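PDB 3M1G: putative glutathione S-transferase from Corynebacterium glutamicum, which probably catalyses glutathione-dependent transfer or reduction reactions, as in relatives of the ECM4-like branch of the glutathione transferases. Local coordinates for residues 250-255 and 277-282; 284-289 and 335-340. All blocks are in the same frame, centred on the assembly; numbering follows the deposited sequence.

Contact 1. Residues 250-255 and 277-282; sequences PTLVRF and WGYLRD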
ATOM      1  N   PRO A 250      12.434   5.318 -13.073  1.00 21.95           N
ATOM      2  CA  PRO A 250      12.971   5.066 -11.741  1.00 21.35           C
ATOM      3  C   PRO A 250      11.988   5.384 -10.599  1.00 22.47           C
ATOM      4  O   PRO A 250      12.059   4.736  -9.550  1.00 22.04           O
ATOM      5  CB  PRO A 250      14.205   5.981 -11.682  1.00 21.21           C
ATOM      6  CG  PRO A 250      14.655   6.072 -13.146  1.00 21.94           C
ATOM      7  CD  PRO A 250      13.323   6.190 -13.868  1.00 22.26           C
ATOM      8  N   THR A 251      11.100   6.359 -10.803  1.00 22.29           N
ATOM      9  CA  THR A 251      10.063   6.651  -9.828  1.00 21.79           C
ATOM     10  C   THR A 251       8.976   5.549  -9.827  1.00 21.70           C
ATOM     11  O   THR A 251       8.619   5.012  -8.768  1.00 21.89           O
ATOM     12  CB  THR A 251       9.444   8.053 -10.030  1.00 21.56           C
ATOM     13  OG1 THR A 251      10.481   9.036  -9.863  1.00 20.82           O
ATOM     14  CG2 THR A 251       8.397   8.329  -8.911  1.00 19.24           C
ATOM     15  N   LEU A 252       8.497   5.184 -11.000  1.00 21.46           N
ATOM     16  CA  LEU A 252       7.419   4.193 -11.114  1.00 21.97           C
ATOM     17  C   LEU A 252       7.825   2.808 -10.613  1.00 22.06           C
ATOM     18  O   LEU A 252       7.031   2.143  -9.934  1.00 21.89           O
ATOM     19  CB  LEU A 252       6.877   4.085 -12.535  1.00 21.18           C
ATOM     20  CG  LEU A 252       6.157   5.293 -13.119  1.00 22.70           C
ATOM     21  CD1 LEU A 252       5.692   4.960 -14.565  1.00 21.57           C
ATOM     22  CD2 LEU A 252       4.988   5.801 -12.254  1.00 23.83           C
ATOM     23  N   VAL A 253       9.061   2.404 -10.895  1.00 20.96           N
ATOM     24  CA  VAL A 253       9.547   1.090 -10.508  1.00 20.50           C
ATOM     25  C   VAL A 253       9.774   0.928  -8.991  1.00 20.42           C
ATOM     26  O   VAL A 253       9.797  -0.197  -8.474  1.00 19.93           O
ATOM     27  CB  VAL A 253      10.785   0.705 -11.310  1.00 21.14           C
ATOM     28  CG1 VAL A 253      12.076   1.343 -10.718  1.00 18.62           C
ATOM     29  CG2 VAL A 253      10.880  -0.814 -11.436  1.00 19.23           C
ATOM     30  N   ARG A 254       9.893   2.047  -8.286  1.00 20.44           N
ATOM     31  CA  ARG A 254      10.035   2.076  -6.858  1.00 20.00           C
ATOM     32  C   ARG A 254       8.703   2.377  -6.162  1.00 19.92           C
ATOM     33  O   ARG A 254       8.629   2.425  -4.929  1.00 19.93           O
ATOM     34  CB  ARG A 254      11.061   3.148  -6.443  1.00 20.60           C
ATOM     35  CG  ARG A 254      12.497   2.810  -6.795  1.00 20.47           C
ATOM     36  CD  ARG A 254      13.429   4.021  -6.717  1.00 20.33           C
ATOM     37  NE  ARG A 254      14.800   3.564  -6.922  1.00 19.54           N
ATOM     38  CZ  ARG A 254      15.306   3.214  -8.113  1.00 20.30           C
ATOM     39  NH1 ARG A 254      14.577   3.326  -9.197  1.00 19.09           N
ATOM     40  NH2 ARG A 254      16.551   2.749  -8.208  1.00 19.90           N
ATOM     41  N   PHE A 255       7.664   2.609  -6.931  1.00 20.63           N
ATOM     42  CA  PHE A 255       6.414   3.100  -6.347  1.00 21.02           C
ATOM     43  C   PHE A 255       5.671   2.104  -5.453  1.00 20.86           C
ATOM     44  O   PHE A 255       5.508   2.346  -4.249  1.00 20.64           O
ATOM     45  CB  PHE A 255       5.482   3.661  -7.408  1.00 20.50           C
ATOM     46  CG  PHE A 255       4.419   4.543  -6.842  1.00 20.03           C
ATOM     47  CD1 PHE A 255       3.228   4.001  -6.378  1.00 21.68           C
ATOM     48  CD2 PHE A 255       4.606   5.884  -6.768  1.00 21.14           C
ATOM     49  CE1 PHE A 255       2.228   4.809  -5.861  1.00 23.72           C
ATOM     50  CE2 PHE A 255       3.623   6.719  -6.256  1.00 23.41           C
ATOM     51  CZ  PHE A 255       2.398   6.155  -5.808  1.00 23.91           C
ATOM     52  N   TRP A 277       0.637   0.977 -15.632  1.00 21.38           N
ATOM     53  CA  TRP A 277       1.110  -0.375 -15.299  1.00 22.14           C
ATOM     54  C   TRP A 277       1.584  -1.162 -16.526  1.00 21.74           C
ATOM     55  O   TRP A 277       2.586  -1.867 -16.452  1.00 22.34           O
ATOM     56  CB  TRP A 277       0.025  -1.149 -14.563  1.00 21.91           C
ATOM     57  CG  TRP A 277       0.319  -2.563 -14.158  1.00 21.40           C
ATOM     58  CD1 TRP A 277      -0.530  -3.591 -14.299  1.00 23.75           C
ATOM     59  CD2 TRP A 277       1.508  -3.113 -13.510  1.00 22.49           C
ATOM     60  NE1 TRP A 277       0.023  -4.747 -13.809  1.00 24.44           N
ATOM     61  CE2 TRP A 277       1.272  -4.493 -13.329  1.00 24.12           C
ATOM     62  CE3 TRP A 277       2.735  -2.583 -13.092  1.00 22.04           C
ATOM     63  CZ2 TRP A 277       2.200  -5.353 -12.710  1.00 23.82           C
ATOM     64  CZ3 TRP A 277       3.692  -3.447 -12.512  1.00 21.89           C
ATOM     65  CH2 TRP A 277       3.406  -4.812 -12.325  1.00 23.47           C
ATOM     66  N   GLY A 278       0.843  -1.062 -17.626  1.00 21.23           N
ATOM     67  CA  GLY A 278       1.278  -1.595 -18.922  1.00 20.35           C
ATOM     68  C   GLY A 278       2.606  -0.995 -19.350  1.00 20.03           C
ATOM     69  O   GLY A 278       3.548  -1.717 -19.683  1.00 20.40           O
ATOM     70  N   TYR A 279       2.697   0.331 -19.286  1.00 20.56           N
ATOM     71  CA  TYR A 279       3.949   1.065 -19.592  1.00 20.24           C
ATOM     72  C   TYR A 279       5.122   0.637 -18.717  1.00 20.44           C
ATOM     73  O   TYR A 279       6.221   0.379 -19.205  1.00 20.23           O
ATOM     74  CB  TYR A 279       3.640   2.559 -19.479  1.00 21.02           C
ATOM     75  CG  TYR A 279       4.798   3.548 -19.451  1.00 20.28           C
ATOM     76  CD1 TYR A 279       5.331   4.044 -20.609  1.00 19.80           C
ATOM     77  CD2 TYR A 279       5.310   4.013 -18.235  1.00 21.25           C
ATOM     78  CE1 TYR A 279       6.343   4.981 -20.580  1.00 21.31           C
ATOM     79  CE2 TYR A 279       6.320   4.957 -18.192  1.00 20.23           C
ATOM     80  CZ  TYR A 279       6.830   5.439 -19.384  1.00 19.61           C
ATOM     81  OH  TYR A 279       7.826   6.385 -19.388  1.00 19.89           O
ATOM     82  N   LEU A 280       4.898   0.561 -17.412  1.00 19.94           N
ATOM     83  CA  LEU A 280       5.937   0.128 -16.493  1.00 19.14           C
ATOM     84  C   LEU A 280       6.458  -1.256 -16.788  1.00 18.50           C
ATOM     85  O   LEU A 280       7.671  -1.501 -16.775  1.00 19.83           O
ATOM     86  CB  LEU A 280       5.461   0.239 -15.043  1.00 18.39           C
ATOM     87  CG  LEU A 280       6.447  -0.187 -13.929  1.00 18.78           C
ATOM     88  CD1 LEU A 280       7.816   0.501 -14.033  1.00 16.09           C
ATOM     89  CD2 LEU A 280       5.781   0.013 -12.492  1.00 18.17           C
ATOM     90  N   ARG A 281       5.564  -2.187 -17.079  1.00 18.79           N
ATOM     91  CA  ARG A 281       5.987  -3.540 -17.414  1.00 18.73           C
ATOM     92  C   ARG A 281       6.789  -3.597 -18.732  1.00 19.63           C
ATOM     93  O   ARG A 281       7.803  -4.313 -18.827  1.00 20.25           O
ATOM     94  CB  ARG A 281       4.769  -4.469 -17.483  1.00 19.12           C
ATOM     95  CG  ARG A 281       4.223  -4.829 -16.090  1.00 20.75           C
ATOM     96  CD  ARG A 281       2.997  -5.678 -16.180  1.00 20.38           C
ATOM     97  NE  ARG A 281       1.858  -4.930 -16.680  1.00 21.85           N
ATOM     98  CZ  ARG A 281       0.681  -5.468 -17.003  1.00 23.13           C
ATOM     99  NH1 ARG A 281      -0.316  -4.683 -17.383  1.00 21.05           N
ATOM    100  NH2 ARG A 281       0.493  -6.783 -16.928  1.00 24.23           N
ATOM    101  N   ASP A 282       6.310  -2.867 -19.735  1.00 19.76           N
ATOM    102  CA  ASP A 282       6.927  -2.762 -21.089  1.00 19.97           C
ATOM    103  C   ASP A 282       8.382  -2.274 -20.925  1.00 19.94           C
ATOM    104  O   ASP A 282       9.318  -2.886 -21.402  1.00 20.60           O
ATOM    105  CB  ASP A 282       6.039  -1.782 -21.885  1.00 20.49           C
ATOM    106  CG  ASP A 282       6.393  -1.649 -23.388  1.00 22.97           C
ATOM    107  OD1 ASP A 282       7.261  -2.349 -23.910  1.00 27.23           O
ATOM    108  OD2 ASP A 282       5.719  -0.835 -24.056  1.00 24.40           O
TER
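In the all-helical C-terminal domain of this glutathione transferase fold, the last turn of helix 243-253 packs against helix 274-284 through Leu252, Val253, Tyr279 and Leu280. All four are buried; their side chains meet through carbon atoms, and one leucine methyl also lies against a backbone carbonyl. Leu252 and Leu280 contribute about equally. The CG of Leu280 stands anti to the backbone N (chi1 180°), which sends both methyls out toward helix 243-253, and the two divide the work. Leu280 CD1 sits 4.0 Å from Leu252 CB and an equal distance from Val253 CB, straddling two consecutive residues, while Leu280 CD2 rests 3.6 Å from the backbone O of Leu252. The same oxygen accepts the N-H of Phe255. Leu252 answers with CD1, which comes up to the edge of the Tyr279 ring, in its plane, 3.7 Å from CE2; the two side chains cross at about a right angle. Tyr279 reaches back along the helix pair and its OH forms a hydrogen bond with Asp245, near the start of helix 243-253, so one ring touches that helix by its hydrocarbon edge and grips it by its hydroxyl.

Just past helix 243-253, Arg254 points away from helix 274-284 and toward the thioredoxin-like domain. It hydrogen-bonds to the backbone O of Ala69 and to His74, beside the predicted nucleophile Cys70, and touches Tyr259 and Tyr302, both predicted to lower the pKa of that cysteine. The extended side chain of Arg254 runs back beside the turn, so that its NH1 donates to Pro250 O at 2.9 Å, with the carbonyl oxygen lying in the guanidinium plane.

Contact 2. Residues 284-289 and 335-340; sequences FQTPGF and GSPFAE
Thr286 meets Phe338 and Pro337 where the loop after helix 274-284 is approached by the C-terminal tail. The methyl does most of the touching: CG2 of Thr286 lies 3.5 Å from Phe338 CZ and slightly farther from CE2, reaching the outer end of the ring obliquely. The two side chains come from opposite directions, the threonine pointing out of its loop and the phenylalanine out of the tail. A looser approach runs from Thr286 OG1 to Pro337 CG, 4.1 Å apart, which is van der Waals contact alone.

The torsion of Thr286 assigns these roles. With OG1 beside the backbone N (chi1 -57°), CG2 is left anti to that N and is directed at the aromatic ring, while the hydroxyl turns back to hydrogen-bond with the backbone O of Asp282 in the last turn of helix 274-284. The loop is also tied to itself, for Phe289 N donates to Thr286 O at 3.1 Å and closes a turn over Pro287 and Gly288. On the tail side, Pro337 CB lies over one face of the Phe338 ring, toward its rim. In one of the two conformers of Ser336, its OG bonds to Phe338 O at 2.7 Å, from above the carbonyl plane.

Farther out, backbone hydrogen bonds join Ser336 with Asp239 and Pro337 with Ile241, in the loop before helix 243-253. Phe338 also touches Leu82 of helix 71-83, on which Phe289 rests too. The meeting of loop and tail therefore lies beside helices 71-83, 243-253 and 274-284, joining the C-terminal extension to the helical domain.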
ATOM      1  N   PHE A 284      10.186  -2.237 -17.992  1.00 21.61           N
ATOM      2  CA  PHE A 284      10.906  -3.180 -17.138  1.00 21.44           C
ATOM      3  C   PHE A 284      11.478  -4.328 -17.947  1.00 21.98           C
ATOM      4  O   PHE A 284      12.611  -4.726 -17.740  1.00 22.47           O
ATOM      5  CB  PHE A 284      10.023  -3.734 -16.003  1.00 22.38           C
ATOM      6  CG  PHE A 284      10.748  -4.686 -15.090  1.00 20.02           C
ATOM      7  CD1 PHE A 284      10.831  -6.044 -15.395  1.00 23.93           C
ATOM      8  CD2 PHE A 284      11.379  -4.211 -13.935  1.00 20.76           C
ATOM      9  CE1 PHE A 284      11.557  -6.934 -14.571  1.00 23.75           C
ATOM     10  CE2 PHE A 284      12.080  -5.091 -13.088  1.00 21.14           C
ATOM     11  CZ  PHE A 284      12.163  -6.457 -13.416  1.00 21.77           C
ATOM     12  N   GLN A 285      10.689  -4.832 -18.875  1.00 22.96           N
ATOM     13  CA  GLN A 285      11.061  -5.995 -19.696  1.00 22.64           C
ATOM     14  C   GLN A 285      12.031  -5.648 -20.821  1.00 23.10           C
ATOM     15  O   GLN A 285      12.450  -6.530 -21.542  1.00 21.23           O
ATOM     16  CB  GLN A 285       9.811  -6.671 -20.248  1.00 22.61           C
ATOM     17  CG  GLN A 285       8.882  -7.177 -19.124  1.00 22.92           C
ATOM     18  CD  GLN A 285       7.508  -7.594 -19.576  1.00 23.56           C
ATOM     19  OE1 GLN A 285       7.241  -7.740 -20.770  1.00 24.00           O
ATOM     20  NE2 GLN A 285       6.605  -7.794 -18.602  1.00 20.26           N
ATOM     21  N   THR A 286      12.439  -4.383 -20.917  1.00 23.10           N
ATOM     22  CA  THR A 286      13.388  -3.929 -21.949  1.00 22.51           C
ATOM     23  C   THR A 286      14.805  -3.929 -21.373  1.00 22.78           C
ATOM     24  O   THR A 286      15.024  -3.546 -20.217  1.00 22.15           O
ATOM     25  CB  THR A 286      13.011  -2.506 -22.420  1.00 23.43           C
ATOM     26  OG1 THR A 286      11.652  -2.517 -22.894  1.00 23.69           O
ATOM     27  CG2 THR A 286      13.961  -1.965 -23.516  1.00 21.55           C
ATOM     28  N   PRO A 287      15.797  -4.344 -22.179  1.00 23.58           N
ATOM     29  CA  PRO A 287      17.186  -4.254 -21.732  1.00 23.73           C
ATOM     30  C   PRO A 287      17.557  -2.892 -21.204  1.00 23.31           C
ATOM     31  O   PRO A 287      17.091  -1.885 -21.732  1.00 23.73           O
ATOM     32  CB  PRO A 287      17.985  -4.585 -23.017  1.00 24.11           C
ATOM     33  CG  PRO A 287      17.106  -5.521 -23.734  1.00 25.08           C
ATOM     34  CD  PRO A 287      15.692  -4.984 -23.502  1.00 23.45           C
ATOM     35  N   GLY A 288      18.384  -2.864 -20.158  1.00 23.05           N
ATOM     36  CA  GLY A 288      18.786  -1.619 -19.522  1.00 23.34           C
ATOM     37  C   GLY A 288      17.935  -1.234 -18.314  1.00 23.27           C
ATOM     38  O   GLY A 288      18.409  -0.565 -17.396  1.00 23.27           O
ATOM     39  N   PHE A 289      16.692  -1.687 -18.308  1.00 22.80           N
ATOM     40  CA  PHE A 289      15.703  -1.256 -17.305  1.00 22.32           C
ATOM     41  C   PHE A 289      15.646  -2.317 -16.160  1.00 21.65           C
ATOM     42  O   PHE A 289      16.290  -2.144 -15.111  1.00 22.39           O
ATOM     43  CB  PHE A 289      14.345  -1.020 -17.993  1.00 21.45           C
ATOM     44  CG  PHE A 289      14.300   0.218 -18.871  1.00 21.10           C
ATOM     45  CD1 PHE A 289      14.683   0.165 -20.197  1.00 21.22           C
ATOM     46  CD2 PHE A 289      13.850   1.430 -18.369  1.00 19.83           C
ATOM     47  CE1 PHE A 289      14.635   1.287 -21.009  1.00 19.61           C
ATOM     48  CE2 PHE A 289      13.783   2.585 -19.188  1.00 20.65           C
ATOM     49  CZ  PHE A 289      14.198   2.509 -20.518  1.00 20.53           C
ATOM     50  N   GLY A 335       4.195   1.062 -32.389  1.00 25.17           N
ATOM     51  CA  GLY A 335       5.524   1.436 -31.972  1.00 24.63           C
ATOM     52  C   GLY A 335       6.333   0.254 -31.481  1.00 24.42           C
ATOM     53  O   GLY A 335       6.000  -0.890 -31.748  1.00 23.51           O
ATOM     54  N   SER A 336       7.420   0.537 -30.773  1.00 24.16           N
ATOM     55  CA  SER A 336       8.338  -0.500 -30.319  0.50 24.25           C
ATOM     56  C   SER A 336       9.387   0.168 -29.448  1.00 24.74           C
ATOM     57  O   SER A 336       9.650   1.359 -29.587  1.00 25.51           O
ATOM     58  CB  SER A 336       9.015  -1.198 -31.512  0.50 24.55           C
ATOM     59  OG  SER A 336       9.719  -0.255 -32.304  0.50 21.61           O
ATOM     60  N   PRO A 337       9.992  -0.586 -28.526  1.00 25.41           N
ATOM     61  CA  PRO A 337      10.942   0.099 -27.647  1.00 25.58           C
ATOM     62  C   PRO A 337      11.993   0.951 -28.381  1.00 25.60           C
ATOM     63  O   PRO A 337      12.283   2.092 -27.960  1.00 24.50           O
ATOM     64  CB  PRO A 337      11.594  -1.056 -26.873  1.00 26.16           C
ATOM     65  CG  PRO A 337      10.568  -2.160 -26.879  1.00 26.72           C
ATOM     66  CD  PRO A 337       9.755  -1.987 -28.126  1.00 26.20           C
ATOM     67  N   PHE A 338      12.548   0.398 -29.469  1.00 25.18           N
ATOM     68  CA  PHE A 338      13.553   1.070 -30.260  1.00 25.69           C
ATOM     69  C   PHE A 338      13.171   1.160 -31.754  1.00 26.02           C
ATOM     70  O   PHE A 338      12.376   0.372 -32.253  1.00 26.00           O
ATOM     71  CB  PHE A 338      14.884   0.328 -30.119  1.00 25.97           C
ATOM     72  CG  PHE A 338      15.252   0.045 -28.704  1.00 24.67           C
ATOM     73  CD1 PHE A 338      15.540   1.088 -27.851  1.00 23.31           C
ATOM     74  CD2 PHE A 338      15.303  -1.264 -28.233  1.00 25.59           C
ATOM     75  CE1 PHE A 338      15.860   0.863 -26.524  1.00 26.25           C
ATOM     76  CE2 PHE A 338      15.641  -1.533 -26.891  1.00 26.81           C
ATOM     77  CZ  PHE A 338      15.918  -0.473 -26.033  1.00 25.72           C
ATOM     78  N   ALA A 339      13.712   2.144 -32.447  1.00 25.95           N
ATOM     79  CA  ALA A 339      13.474   2.272 -33.902  1.00 26.87           C
ATOM     80  C   ALA A 339      14.032   1.038 -34.634  1.00 27.12           C
ATOM     81  O   ALA A 339      14.841   0.267 -34.088  1.00 25.61           O
ATOM     82  CB  ALA A 339      14.114   3.564 -34.444  1.00 25.89           C
ATOM     83  N   GLU A 340      13.550   0.833 -35.852  1.00 29.00           N
ATOM     84  CA  GLU A 340      14.033  -0.277 -36.660  0.50 29.29           C
ATOM     85  C   GLU A 340      15.533  -0.131 -36.913  1.00 28.72           C
ATOM     86  O   GLU A 340      16.045   0.959 -37.083  1.00 29.85           O
ATOM     87  CB  GLU A 340      13.235  -0.406 -37.962  0.50 29.86           C
ATOM     88  CG  GLU A 340      11.806  -0.813 -37.705  0.50 30.83           C
ATOM     89  CD  GLU A 340      11.138  -1.371 -38.918  0.50 33.92           C
ATOM     90  OE1 GLU A 340      11.762  -1.355 -40.005  0.50 33.50           O
ATOM     91  OE2 GLU A 340       9.990  -1.842 -38.770  0.50 35.24           O
TER

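Contact 1 is buried helix-to-helix packing; contact 2, farther from the centre of the chain, is partly buried and joins two irregular loops. They share helix 274-284, which carries 277-282 and whose end leads into 284-289. The two also touch directly, Val253 CG2 lying 4.2 Å from Phe284 CD2. Across both interfaces the side chains meet mainly through carbon, but leucine methyls dominate in the first and a threonine methyl against an aromatic ring in the second. Contact 1 lies near tyrosines predicted to tune the active-site cysteine, whereas contact 2 is remote from them.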